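Local structure of argonaute protein (Marinitoga piezophila, 5I4A) at residues G447-H452 with L517-F522. The protein cleaves single-stranded DNA or RNA targets complementary to a short guide RNA with a 5'-hydroxyl end, using divalent metal ions. Residues are numbered along the deposited sequence; the frame is centred on the assembly and turned at random.
Sequences GIDLSH and LRDGRF. With nucleotides of chain B.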
loop_
_atom_site.group_PDB
_atom_site.type_symbol
_atom_site.label_atom_id
_atom_site.label_comp_id
_atom_site.label_asym_id
_atom_site.label_seq_id
_atom_site.Cartn_x
_atom_site.Cartn_y
_atom_site.Cartn_z
ATOM N N GLY A 447 -2.728 -9.110 11.689
ATOM C CA GLY A 447 -2.476 -8.744 10.301
ATOM C C GLY A 447 -1.411 -9.651 9.711
ATOM O O GLY A 447 -0.461 -10.027 10.398
ATOM N N ILE A 448 -1.576 -9.997 8.435
ATOM C CA ILE A 448 -0.702 -10.949 7.755
ATOM C C ILE A 448 -0.186 -10.313 6.472
ATOM O O ILE A 448 -0.977 -9.973 5.585
ATOM C CB ILE A 448 -1.421 -12.270 7.433
ATOM C CG1 ILE A 448 -2.062 -12.862 8.689
ATOM C CG2 ILE A 448 -0.450 -13.260 6.801
ATOM C CD1 ILE A 448 -1.075 -13.198 9.773
ATOM N N ASP A 449 1.136 -10.177 6.364
ATOM C CA ASP A 449 1.801 -9.751 5.135
ATOM C C ASP A 449 2.682 -10.903 4.669
ATOM O O ASP A 449 3.694 -11.215 5.307
ATOM C CB ASP A 449 2.623 -8.479 5.355
ATOM C CG ASP A 449 3.159 -7.884 4.054
ATOM O OD1 ASP A 449 3.431 -8.639 3.097
ATOM O OD2 ASP A 449 3.313 -6.646 3.991
ATOM N N LEU A 450 2.305 -11.524 3.553
ATOM C CA LEU A 450 3.008 -12.692 3.038
ATOM C C LEU A 450 3.075 -12.595 1.521
ATOM O O LEU A 450 2.037 -12.566 0.852
ATOM C CB LEU A 450 2.313 -13.984 3.478
ATOM C CG LEU A 450 2.884 -15.311 2.977
ATOM C CD1 LEU A 450 2.826 -16.368 4.063
ATOM C CD2 LEU A 450 2.099 -15.764 1.775
ATOM N N SER A 451 4.291 -12.560 0.981
ATOM C CA SER A 451 4.511 -12.427 -0.451
ATOM C C SER A 451 5.455 -13.520 -0.940
ATOM O O SER A 451 6.246 -14.079 -0.176
ATOM C CB SER A 451 5.079 -11.047 -0.809
ATOM O OG SER A 451 6.314 -10.816 -0.152
ATOM N N HIS A 452 5.363 -13.812 -2.238
ATOM C CA HIS A 452 6.175 -14.836 -2.887
ATOM C C HIS A 452 6.768 -14.258 -4.163
ATOM O O HIS A 452 6.025 -13.845 -5.060
ATOM C CB HIS A 452 5.347 -16.081 -3.220
ATOM C CG HIS A 452 4.640 -16.680 -2.046
ATOM N ND1 HIS A 452 5.288 -17.017 -0.877
ATOM C CD2 HIS A 452 3.341 -17.015 -1.865
ATOM C CE1 HIS A 452 4.417 -17.527 -0.024
ATOM N NE2 HIS A 452 3.229 -17.538 -0.600
ATOM N N LEU A 517 -6.580 -10.579 9.213
ATOM C CA LEU A 517 -6.637 -9.656 8.091
ATOM C C LEU A 517 -5.425 -9.897 7.201
ATOM O O LEU A 517 -4.284 -9.872 7.675
ATOM C CB LEU A 517 -6.671 -8.209 8.581
ATOM C CG LEU A 517 -7.418 -7.960 9.897
ATOM C CD1 LEU A 517 -7.313 -6.499 10.299
ATOM C CD2 LEU A 517 -8.877 -8.389 9.811
ATOM N N ARG A 518 -5.675 -10.140 5.919
ATOM C CA ARG A 518 -4.642 -10.523 4.970
ATOM C C ARG A 518 -4.419 -9.406 3.960
ATOM O O ARG A 518 -5.378 -8.858 3.407
ATOM C CB ARG A 518 -5.031 -11.819 4.252
ATOM C CG ARG A 518 -4.114 -12.229 3.115
ATOM C CD ARG A 518 -2.723 -12.597 3.603
ATOM N NE ARG A 518 -1.920 -13.167 2.524
ATOM C CZ ARG A 518 -1.746 -14.470 2.329
ATOM N NH1 ARG A 518 -2.308 -15.347 3.149
ATOM N NH2 ARG A 518 -1.006 -14.893 1.315
ATOM N N ASP A 519 -3.152 -9.071 3.725
ATOM C CA ASP A 519 -2.776 -8.125 2.677
ATOM C C ASP A 519 -2.942 -8.820 1.334
ATOM O O ASP A 519 -2.072 -9.573 0.893
ATOM C CB ASP A 519 -1.346 -7.640 2.886
ATOM C CG ASP A 519 -0.882 -6.683 1.799
ATOM O OD1 ASP A 519 -1.733 -6.158 1.049
ATOM O OD2 ASP A 519 0.340 -6.448 1.702
ATOM N N GLY A 520 -4.066 -8.568 0.680
ATOM C CA GLY A 520 -4.412 -9.267 -0.536
ATOM C C GLY A 520 -5.313 -10.454 -0.266
ATOM O O GLY A 520 -6.021 -10.527 0.742
ATOM N N ARG A 521 -5.271 -11.407 -1.190
ATOM C CA ARG A 521 -6.135 -12.574 -1.135
ATOM C C ARG A 521 -5.361 -13.795 -0.647
ATOM O O ARG A 521 -4.165 -13.944 -0.925
ATOM C CB ARG A 521 -6.756 -12.855 -2.503
ATOM C CG ARG A 521 -5.773 -12.905 -3.662
ATOM C CD ARG A 521 -6.512 -12.823 -4.993
ATOM N NE ARG A 521 -5.702 -13.286 -6.119
ATOM C CZ ARG A 521 -5.000 -12.490 -6.920
ATOM N NH1 ARG A 521 -5.000 -11.178 -6.726
ATOM N NH2 ARG A 521 -4.297 -13.008 -7.917
ATOM N N PHE A 522 -6.052 -14.657 0.101
ATOM C CA PHE A 522 -5.487 -15.928 0.536
ATOM C C PHE A 522 -5.264 -16.814 -0.683
ATOM O O PHE A 522 -6.225 -17.274 -1.309
ATOM C CB PHE A 522 -6.417 -16.621 1.527
ATOM C CG PHE A 522 -6.494 -15.956 2.879
ATOM C CD1 PHE A 522 -7.378 -14.913 3.107
ATOM C CD2 PHE A 522 -5.710 -16.398 3.932
ATOM C CE1 PHE A 522 -7.467 -14.313 4.350
ATOM C CE2 PHE A 522 -5.790 -15.800 5.181
ATOM C CZ PHE A 522 -6.671 -14.755 5.389
ATOM P P C B 12 -4.119 -15.240 -10.240
ATOM O OP1 C B 12 -5.178 -14.894 -9.264
ATOM O OP2 C B 12 -2.921 -15.960 -9.761
ATOM O "O5'" C B 12 -4.736 -16.118 -11.427
HETATM O O HOH W 1 -0.172 -10.789 2.010
HETATM O O HOH W 2 0.959 -9.649 -0.099
#
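Asp-449, within strand 443-452, and Asp-519, at the end of strand 513-519, lie side by side, their OD2 atoms 3.8 Å apart and carboxylate planes nearly perpendicular (87°). In both, CG stands anti to the backbone N, which sends the acids the same way, toward helix 621-631 and its Asn-627. The strands run parallel, joined by Ile-448 N to Leu-517 O (2.8 Å) and the straighter Asp-519 N to Ile-448 O (3.0 Å, 169° at the hydrogen). These are central strands of the PIWI domain's RNase H fold; both aspartates are probably catalytic and, as in relatives, probably bind manganese. Beyond Asp-519 the chains diverge, and water 1 bridges them, accepting from Leu-450 N and Arg-518 NE (3.0 Å). Away from the acids, Arg-518 bends at chi2 (66°), which brings its end back against strand 443-452, CD 4.0 Å from Ile-448 CG2 and NH2 3.3 Å from Leu-450 CD2. Leu-450 CB sits over the rim of one guanidinium face, Arg-521 O and Phe-522 CA over the other's. Arg-518 NH2 also salt-bridges Glu-524; replacing Arg-518 by alanine is likely to leave Glu-524 without this mate and water 1 without one donor. Arg-521, extended from CG to NE, turns its guanidinium edge to the guide phosphate of C12 of chain B.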